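Nucleoprotein (Sendai virus, PDB 6M7D) coats the viral RNA genome as a helical nucleocapsid, one subunit per six nucleotides, shielding it from nucleases and presenting it as template for transcription and replication. Local coordinates at residues A[103-115]-A[118-132]. Residues are numbered along the deposited sequence; the frame is centred on the assembly and turned at random.
Sequences IYNIEKDPKRTKT and FIVKTRDMEYERTTE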
ATOM      1  N   ILE A 103       1.202  21.054  15.875  1.00 11.80           N
ATOM      2  CA  ILE A 103       0.103  21.512  15.038  1.00 11.80           C
ATOM      3  C   ILE A 103       0.091  23.032  15.009  1.00 11.80           C
ATOM      4  O   ILE A 103      -0.073  23.684  16.044  1.00 11.80           O
ATOM      5  CB  ILE A 103      -1.236  20.957  15.538  1.00 11.80           C
ATOM      6  CG1 ILE A 103      -1.248  19.437  15.404  1.00 11.80           C
ATOM      7  CG2 ILE A 103      -2.374  21.568  14.763  1.00 11.80           C
ATOM      8  CD1 ILE A 103      -2.446  18.795  16.019  1.00 11.80           C
ATOM      9  N   TYR A 104       0.274  23.594  13.823  1.00 14.02           N
ATOM     10  CA  TYR A 104       0.139  25.020  13.584  1.00 14.02           C
ATOM     11  C   TYR A 104      -1.177  25.268  12.863  1.00 14.02           C
ATOM     12  O   TYR A 104      -1.688  24.394  12.162  1.00 14.02           O
ATOM     13  CB  TYR A 104       1.295  25.554  12.738  1.00 14.02           C
ATOM     14  CG  TYR A 104       2.638  25.630  13.435  1.00 14.02           C
ATOM     15  CD1 TYR A 104       2.916  24.863  14.552  1.00 14.02           C
ATOM     16  CD2 TYR A 104       3.629  26.479  12.967  1.00 14.02           C
ATOM     17  CE1 TYR A 104       4.137  24.937  15.179  1.00 14.02           C
ATOM     18  CE2 TYR A 104       4.852  26.560  13.589  1.00 14.02           C
ATOM     19  CZ  TYR A 104       5.102  25.788  14.696  1.00 14.02           C
ATOM     20  OH  TYR A 104       6.322  25.863  15.322  1.00 14.02           O
ATOM     21  N   ASN A 105      -1.729  26.459  13.041  1.00 15.40           N
ATOM     22  CA  ASN A 105      -2.997  26.819  12.425  1.00 15.40           C
ATOM     23  C   ASN A 105      -2.764  27.857  11.342  1.00 15.40           C
ATOM     24  O   ASN A 105      -2.134  28.887  11.592  1.00 15.40           O
ATOM     25  CB  ASN A 105      -3.983  27.353  13.461  1.00 15.40           C
ATOM     26  CG  ASN A 105      -4.523  26.267  14.356  1.00 15.40           C
ATOM     27  OD1 ASN A 105      -3.845  25.804  15.271  1.00 15.40           O
ATOM     28  ND2 ASN A 105      -5.753  25.849  14.099  1.00 15.40           N
ATOM     29  N   ILE A 106      -3.264  27.579  10.145  1.00 15.23           N
ATOM     30  CA  ILE A 106      -3.300  28.562   9.072  1.00 15.23           C
ATOM     31  C   ILE A 106      -4.566  29.384   9.261  1.00 15.23           C
ATOM     32  O   ILE A 106      -5.676  28.851   9.213  1.00 15.23           O
ATOM     33  CB  ILE A 106      -3.279  27.907   7.690  1.00 15.23           C
ATOM     34  CG1 ILE A 106      -2.197  26.837   7.613  1.00 15.23           C
ATOM     35  CG2 ILE A 106      -3.066  28.962   6.629  1.00 15.23           C
ATOM     36  CD1 ILE A 106      -0.829  27.384   7.770  1.00 15.23           C
ATOM     37  N   GLU A 107      -4.379  30.686   9.497  1.00 20.22           N
ATOM     38  CA  GLU A 107      -5.506  31.628   9.733  1.00 20.22           C
ATOM     39  C   GLU A 107      -5.528  32.678   8.621  1.00 20.22           C
ATOM     40  O   GLU A 107      -4.456  33.231   8.310  1.00 20.22           O
ATOM     41  CB  GLU A 107      -5.336  32.309  11.092  1.00 20.22           C
ATOM     42  CG  GLU A 107      -5.366  31.345  12.263  1.00 20.22           C
ATOM     43  CD  GLU A 107      -6.711  30.682  12.500  1.00 20.22           C
ATOM     44  OE1 GLU A 107      -7.646  30.948  11.720  1.00 20.22           O
ATOM     45  OE2 GLU A 107      -6.820  29.902  13.466  1.00 20.22           O
ATOM     46  N   LYS A 108      -6.713  32.969   8.077  1.00 23.31           N
ATOM     47  CA  LYS A 108      -6.841  33.973   6.988  1.00 23.31           C
ATOM     48  C   LYS A 108      -7.297  35.305   7.594  1.00 23.31           C
ATOM     49  O   LYS A 108      -8.372  35.329   8.222  1.00 23.31           O
ATOM     50  CB  LYS A 108      -7.855  33.486   5.949  1.00 23.31           C
ATOM     51  CG  LYS A 108      -8.066  34.405   4.753  1.00 23.31           C
ATOM     52  CD  LYS A 108      -7.018  34.237   3.674  1.00 23.31           C
ATOM     53  CE  LYS A 108      -7.250  35.142   2.483  1.00 23.31           C
ATOM     54  NZ  LYS A 108      -6.262  34.895   1.407  1.00 23.31           N
ATOM     55  N   ASP A 109      -6.502  36.364   7.406  1.00 25.88           N
ATOM     56  CA  ASP A 109      -6.841  37.710   7.942  1.00 25.88           C
ATOM     57  C   ASP A 109      -7.010  38.687   6.773  1.00 25.88           C
ATOM     58  O   ASP A 109      -6.069  38.808   5.963  1.00 25.88           O
ATOM     59  CB  ASP A 109      -5.775  38.206   8.922  1.00 25.88           C
ATOM     60  CG  ASP A 109      -5.875  37.585  10.305  1.00 25.88           C
ATOM     61  OD1 ASP A 109      -6.641  36.614  10.460  1.00 25.88           O
ATOM     62  OD2 ASP A 109      -5.188  38.082  11.220  1.00 25.88           O
ATOM     63  N   PRO A 110      -8.166  39.375   6.643  1.00 25.28           N
ATOM     64  CA  PRO A 110      -8.386  40.333   5.554  1.00 25.28           C
ATOM     65  C   PRO A 110      -7.411  41.516   5.648  1.00 25.28           C
ATOM     66  O   PRO A 110      -6.938  41.970   4.623  1.00 25.28           O
ATOM     67  CB  PRO A 110      -9.830  40.810   5.771  1.00 25.28           C
ATOM     68  CG  PRO A 110     -10.096  40.541   7.235  1.00 25.28           C
ATOM     69  CD  PRO A 110      -9.317  39.280   7.542  1.00 25.28           C
ATOM     70  N   LYS A 111      -7.147  41.976   6.875  1.00 24.54           N
ATOM     71  CA  LYS A 111      -6.246  43.130   7.133  1.00 24.54           C
ATOM     72  C   LYS A 111      -4.823  42.815   6.657  1.00 24.54           C
ATOM     73  O   LYS A 111      -4.199  43.709   6.051  1.00 24.54           O
ATOM     74  CB  LYS A 111      -6.237  43.458   8.629  1.00 24.54           C
ATOM     75  CG  LYS A 111      -7.580  43.865   9.218  1.00 24.54           C
ATOM     76  CD  LYS A 111      -7.503  44.226  10.686  1.00 24.54           C
ATOM     77  CE  LYS A 111      -8.840  44.631  11.270  1.00 24.54           C
ATOM     78  NZ  LYS A 111      -8.728  44.985  12.704  1.00 24.54           N
ATOM     79  N   ARG A 112      -4.346  41.587   6.882  1.00 24.44           N
ATOM     80  CA  ARG A 112      -2.957  41.221   6.494  1.00 24.44           C
ATOM     81  C   ARG A 112      -2.913  40.687   5.058  1.00 24.44           C
ATOM     82  O   ARG A 112      -3.536  39.641   4.792  1.00 24.44           O
ATOM     83  CB  ARG A 112      -2.399  40.159   7.447  1.00 24.44           C
ATOM     84  CG  ARG A 112      -1.471  39.160   6.772  1.00 24.44           C
ATOM     85  CD  ARG A 112      -1.009  38.052   7.698  1.00 24.44           C
ATOM     86  NE  ARG A 112       0.058  38.486   8.586  1.00 24.44           N
ATOM     87  CZ  ARG A 112       1.351  38.407   8.299  1.00 24.44           C
ATOM     88  NH1 ARG A 112       1.742  37.907   7.138  1.00 24.44           N
ATOM     89  NH2 ARG A 112       2.250  38.827   9.170  1.00 24.44           N
ATOM     90  N   THR A 113      -2.201  41.398   4.179  1.00 22.38           N
ATOM     91  CA  THR A 113      -2.005  40.991   2.761  1.00 22.38           C
ATOM     92  C   THR A 113      -0.528  40.641   2.546  1.00 22.38           C
ATOM     93  O   THR A 113      -0.139  40.412   1.384  1.00 22.38           O
ATOM     94  CB  THR A 113      -2.446  42.105   1.805  1.00 22.38           C
ATOM     95  OG1 THR A 113      -2.186  41.665   0.471  1.00 22.38           O
ATOM     96  CG2 THR A 113      -1.731  43.415   2.058  1.00 22.38           C
ATOM     97  N   LYS A 114       0.249  40.585   3.635  1.00 23.15           N
ATOM     98  CA  LYS A 114       1.711  40.317   3.578  1.00 23.15           C
ATOM     99  C   LYS A 114       1.991  38.931   2.985  1.00 23.15           C
ATOM    100  O   LYS A 114       2.901  38.834   2.138  1.00 23.15           O
ATOM    101  CB  LYS A 114       2.310  40.428   4.984  1.00 23.15           C
ATOM    102  CG  LYS A 114       2.048  41.749   5.697  1.00 23.15           C
ATOM    103  CD  LYS A 114       2.543  41.768   7.127  1.00 23.15           C
ATOM    104  CE  LYS A 114       2.197  43.050   7.854  1.00 23.15           C
ATOM    105  NZ  LYS A 114       2.629  43.011   9.271  1.00 23.15           N
ATOM    106  N   THR A 115       1.219  37.913   3.378  1.00 20.73           N
ATOM    107  CA  THR A 115       1.453  36.541   2.850  1.00 20.73           C
ATOM    108  C   THR A 115       0.135  35.944   2.348  1.00 20.73           C
ATOM    109  O   THR A 115      -0.352  34.980   2.971  1.00 20.73           O
ATOM    110  CB  THR A 115       2.086  35.640   3.917  1.00 20.73           C
ATOM    111  OG1 THR A 115       1.220  35.622   5.052  1.00 20.73           O
ATOM    112  CG2 THR A 115       3.467  36.097   4.334  1.00 20.73           C
ATOM    113  N   PHE A 118      -2.781  35.155   4.527  1.00 19.84           N
ATOM    114  CA  PHE A 118      -2.678  34.014   5.473  1.00 19.84           C
ATOM    115  C   PHE A 118      -1.723  34.370   6.615  1.00 19.84           C
ATOM    116  O   PHE A 118      -0.882  35.274   6.450  1.00 19.84           O
ATOM    117  CB  PHE A 118      -2.217  32.741   4.757  1.00 19.84           C
ATOM    118  CG  PHE A 118      -3.194  32.185   3.752  1.00 19.84           C
ATOM    119  CD1 PHE A 118      -4.410  31.662   4.158  1.00 19.84           C
ATOM    120  CD2 PHE A 118      -2.890  32.171   2.400  1.00 19.84           C
ATOM    121  CE1 PHE A 118      -5.305  31.148   3.234  1.00 19.84           C
ATOM    122  CE2 PHE A 118      -3.786  31.656   1.477  1.00 19.84           C
ATOM    123  CZ  PHE A 118      -4.991  31.144   1.896  1.00 19.84           C
ATOM    124  N   ILE A 119      -1.883  33.685   7.748  1.00 19.02           N
ATOM    125  CA  ILE A 119      -1.038  33.870   8.917  1.00 19.02           C
ATOM    126  C   ILE A 119      -1.064  32.580   9.723  1.00 19.02           C
ATOM    127  O   ILE A 119      -2.120  31.957   9.875  1.00 19.02           O
ATOM    128  CB  ILE A 119      -1.498  35.073   9.768  1.00 19.02           C
ATOM    129  CG1 ILE A 119      -0.578  35.291  10.974  1.00 19.02           C
ATOM    130  CG2 ILE A 119      -2.948  34.922  10.189  1.00 19.02           C
ATOM    131  CD1 ILE A 119       0.890  35.333  10.631  1.00 19.02           C
ATOM    132  N   VAL A 120       0.116  32.143  10.171  1.00 17.52           N
ATOM    133  CA  VAL A 120       0.217  30.889  10.974  1.00 17.52           C
ATOM    134  C   VAL A 120       0.233  31.294  12.448  1.00 17.52           C
ATOM    135  O   VAL A 120       1.202  31.951  12.869  1.00 17.52           O
ATOM    136  CB  VAL A 120       1.475  30.081  10.601  1.00 17.52           C
ATOM    137  CG1 VAL A 120       1.640  28.854  11.483  1.00 17.52           C
ATOM    138  CG2 VAL A 120       1.481  29.692   9.131  1.00 17.52           C
ATOM    139  N   LYS A 121      -0.812  30.920  13.190  1.00 21.40           N
ATOM    140  CA  LYS A 121      -0.901  31.300  14.622  1.00 21.40           C
ATOM    141  C   LYS A 121      -1.215  30.073  15.483  1.00 21.40           C
ATOM    142  O   LYS A 121      -2.179  29.356  15.157  1.00 21.40           O
ATOM    143  CB  LYS A 121      -2.011  32.339  14.803  1.00 21.40           C
ATOM    144  CG  LYS A 121      -1.999  33.487  13.803  1.00 21.40           C
ATOM    145  CD  LYS A 121      -3.332  34.195  13.697  1.00 21.40           C
ATOM    146  CE  LYS A 121      -3.891  34.611  15.040  1.00 21.40           C
ATOM    147  NZ  LYS A 121      -5.223  35.244  14.906  1.00 21.40           N
ATOM    148  N   THR A 122      -0.442  29.863  16.552  1.00 21.29           N
ATOM    149  CA  THR A 122      -0.736  28.760  17.503  1.00 21.29           C
ATOM    150  C   THR A 122      -1.400  29.411  18.719  1.00 21.29           C
ATOM    151  O   THR A 122      -0.704  30.155  19.437  1.00 21.29           O
ATOM    152  CB  THR A 122       0.532  27.979  17.870  1.00 21.29           C
ATOM    153  OG1 THR A 122       1.045  27.388  16.675  1.00 21.29           O
ATOM    154  CG2 THR A 122       0.282  26.903  18.903  1.00 21.29           C
ATOM    155  N   ARG A 123      -2.695  29.145  18.919  1.00 24.27           N
ATOM    156  CA  ARG A 123      -3.476  29.775  20.018  1.00 24.27           C
ATOM    157  C   ARG A 123      -3.353  31.298  19.879  1.00 24.27           C
ATOM    158  O   ARG A 123      -3.557  31.802  18.757  1.00 24.27           O
ATOM    159  CB  ARG A 123      -3.078  29.236  21.398  1.00 24.27           C
ATOM    160  CG  ARG A 123      -4.186  29.331  22.437  1.00 24.27           C
ATOM    161  CD  ARG A 123      -3.906  28.552  23.708  1.00 24.27           C
ATOM    162  NE  ARG A 123      -5.078  28.498  24.570  1.00 24.27           N
ATOM    163  CZ  ARG A 123      -5.138  27.851  25.728  1.00 24.27           C
ATOM    164  NH1 ARG A 123      -6.254  27.863  26.437  1.00 24.27           N
ATOM    165  NH2 ARG A 123      -4.082  27.193  26.175  1.00 24.27           N
ATOM    166  N   ASP A 124      -3.045  31.998  20.975  1.00 25.67           N
ATOM    167  CA  ASP A 124      -2.901  33.480  20.968  1.00 25.67           C
ATOM    168  C   ASP A 124      -1.709  33.915  20.103  1.00 25.67           C
ATOM    169  O   ASP A 124      -1.868  34.873  19.322  1.00 25.67           O
ATOM    170  CB  ASP A 124      -2.759  34.014  22.395  1.00 25.67           C
ATOM    171  CG  ASP A 124      -3.898  33.597  23.310  1.00 25.67           C
ATOM    172  OD1 ASP A 124      -3.743  33.736  24.539  1.00 25.67           O
ATOM    173  OD2 ASP A 124      -4.930  33.136  22.784  1.00 25.67           O
ATOM    174  N   MET A 125      -0.581  33.204  20.210  1.00 25.53           N
ATOM    175  CA  MET A 125       0.677  33.552  19.488  1.00 25.53           C
ATOM    176  C   MET A 125       0.515  33.413  17.968  1.00 25.53           C
ATOM    177  O   MET A 125      -0.121  32.441  17.526  1.00 25.53           O
ATOM    178  CB  MET A 125       1.824  32.650  19.954  1.00 25.53           C
ATOM    179  CG  MET A 125       3.168  33.030  19.361  1.00 25.53           C
ATOM    180  SD  MET A 125       4.526  32.024  20.009  1.00 25.53           S
ATOM    181  CE  MET A 125       5.901  32.691  19.075  1.00 25.53           C
ATOM    182  N   GLU A 126       1.113  34.341  17.213  1.00 23.64           N
ATOM    183  CA  GLU A 126       1.094  34.332  15.723  1.00 23.64           C
ATOM    184  C   GLU A 126       2.545  34.339  15.222  1.00 23.64           C
ATOM    185  O   GLU A 126       3.331  35.165  15.725  1.00 23.64           O
ATOM    186  CB  GLU A 126       0.326  35.543  15.189  1.00 23.64           C
ATOM    187  CG  GLU A 126       1.134  36.827  15.199  1.00 23.64           C
ATOM    188  CD  GLU A 126       0.481  37.985  14.463  1.00 23.64           C
ATOM    189  OE1 GLU A 126      -0.658  37.813  13.988  1.00 23.64           O
ATOM    190  OE2 GLU A 126       1.116  39.053  14.365  1.00 23.64           O
ATOM    191  N   TYR A 127       2.875  33.478  14.254  1.00 22.11           N
ATOM    192  CA  TYR A 127       4.267  33.388  13.733  1.00 22.11           C
ATOM    193  C   TYR A 127       4.346  33.925  12.299  1.00 22.11           C
ATOM    194  O   TYR A 127       3.588  33.442  11.437  1.00 22.11           O
ATOM    195  CB  TYR A 127       4.734  31.930  13.738  1.00 22.11           C
ATOM    196  CG  TYR A 127       4.411  31.159  14.993  1.00 22.11           C
ATOM    197  CD1 TYR A 127       3.110  30.786  15.288  1.00 22.11           C
ATOM    198  CD2 TYR A 127       5.405  30.794  15.884  1.00 22.11           C
ATOM    199  CE1 TYR A 127       2.805  30.077  16.438  1.00 22.11           C
ATOM    200  CE2 TYR A 127       5.118  30.084  17.038  1.00 22.11           C
ATOM    201  CZ  TYR A 127       3.811  29.724  17.316  1.00 22.11           C
ATOM    202  OH  TYR A 127       3.521  29.025  18.452  1.00 22.11           O
ATOM    203  N   GLU A 128       5.259  34.873  12.054  1.00 23.72           N
ATOM    204  CA  GLU A 128       5.461  35.438  10.690  1.00 23.72           C
ATOM    205  C   GLU A 128       6.660  34.781   9.993  1.00 23.72           C
ATOM    206  O   GLU A 128       6.655  34.735   8.748  1.00 23.72           O
ATOM    207  CB  GLU A 128       5.570  36.964  10.730  1.00 23.72           C
ATOM    208  CG  GLU A 128       4.276  37.646  11.137  1.00 23.72           C
ATOM    209  CD  GLU A 128       4.364  39.158  11.258  1.00 23.72           C
ATOM    210  OE1 GLU A 128       5.491  39.690  11.208  1.00 23.72           O
ATOM    211  OE2 GLU A 128       3.304  39.800  11.400  1.00 23.72           O
ATOM    212  N   ARG A 129       7.666  34.341  10.757  1.00 24.15           N
ATOM    213  CA  ARG A 129       8.868  33.705  10.149  1.00 24.15           C
ATOM    214  C   ARG A 129       8.432  32.417   9.447  1.00 24.15           C
ATOM    215  O   ARG A 129       8.873  32.177   8.306  1.00 24.15           O
ATOM    216  CB  ARG A 129       9.922  33.414  11.221  1.00 24.15           C
ATOM    217  CG  ARG A 129      10.529  34.668  11.835  1.00 24.15           C
ATOM    218  CD  ARG A 129      11.607  34.376  12.862  1.00 24.15           C
ATOM    219  NE  ARG A 129      12.109  35.598  13.472  1.00 24.15           N
ATOM    220  CZ  ARG A 129      12.972  35.634  14.481  1.00 24.15           C
ATOM    221  NH1 ARG A 129      13.371  36.796  14.970  1.00 24.15           N
ATOM    222  NH2 ARG A 129      13.435  34.508  14.995  1.00 24.15           N
ATOM    223  N   THR A 130       7.564  31.649  10.110  1.00 19.56           N
ATOM    224  CA  THR A 130       6.998  30.416   9.576  1.00 19.56           C
ATOM    225  C   THR A 130       6.042  30.713   8.432  1.00 19.56           C
ATOM    226  O   THR A 130       5.978  29.963   7.454  1.00 19.56           O
ATOM    227  CB  THR A 130       6.279  29.647  10.685  1.00 19.56           C
ATOM    228  OG1 THR A 130       7.212  29.311  11.717  1.00 19.56           O
ATOM    229  CG2 THR A 130       5.661  28.372  10.144  1.00 19.56           C
ATOM    230  N   THR A 131       5.308  31.820   8.526  1.00 18.27           N
ATOM    231  CA  THR A 131       4.334  32.151   7.495  1.00 18.27           C
ATOM    232  C   THR A 131       5.013  32.544   6.191  1.00 18.27           C
ATOM    233  O   THR A 131       4.566  32.144   5.113  1.00 18.27           O
ATOM    234  CB  THR A 131       3.420  33.270   7.983  1.00 18.27           C
ATOM    235  OG1 THR A 131       2.886  32.918   9.264  1.00 18.27           O
ATOM    236  CG2 THR A 131       2.284  33.460   7.017  1.00 18.27           C
ATOM    237  N   GLU A 132       6.086  33.334   6.259  1.00 19.30           N
ATOM    238  CA  GLU A 132       6.815  33.649   5.036  1.00 19.30           C
ATOM    239  C   GLU A 132       7.530  32.426   4.485  1.00 19.30           C
ATOM    240  O   GLU A 132       7.709  32.314   3.269  1.00 19.30           O
ATOM    241  CB  GLU A 132       7.817  34.781   5.262  1.00 19.30           C
ATOM    242  CG  GLU A 132       7.383  35.833   6.257  1.00 19.30           C
ATOM    243  CD  GLU A 132       6.497  36.895   5.638  1.00 19.30           C
ATOM    244  OE1 GLU A 132       6.662  37.184   4.434  1.00 19.30           O
ATOM    245  OE2 GLU A 132       5.632  37.439   6.356  1.00 19.30           O
TER
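Strands 103-108 and 118-122 pair as an antiparallel beta hairpin: I106 lies opposite V120 in a non-hydrogen-bonded pair, and E107 opposite I119 in a hydrogen-bonded one. E107 N gives a nearly straight bond to I119 O (162° at the hydrogen), and K121 N donates to N105 O. These are the two inner strands of a small mixed sheet, far from the bound RNA. Strand 33-40 flanks one side and the short strand 125-127 the other.

On the face carrying I106, K108, F118 and V120, the K108 chain folds over the F118 ring. K108 CG is anti to the backbone N (chi1 -179°), and a bend at chi2 turns the rest of the chain over the ring. K108 CD makes a CH-pi contact. K108 NZ stands over the F118 face, 4.1 Å from the ring centroid, as a cation-pi partner. NZ is also hydrogen-bonded to D116 O. F135 of helix 129-135 stacks on F118. I106 CD1 touches V120 CG2 at 3.5 Å, and V120 CG1 meets Y104 CD2 at 3.4 Å. T130 CG2 lies at the edge of the Y104 ring. The Y104 and Y127 rings are nearly parallel but slid apart.

The loop after strand 103-108 folds back against residues 128-132, where R112, K114, E128 and E132 form a salt-bridge network. The R112 guanidinium lies between K114 CD on one face and I119 CD1 on the other. E132 OE2 lies at the guanidinium edge, a long salt bridge to R112 NH1 at 4.0 Å. K114 NZ is a long partner of E128 OE2. R112 NH2 meets E128 OE2 at 2.7 Å in a salt bridge, though its hydrogen bond is weak, bent to 120°.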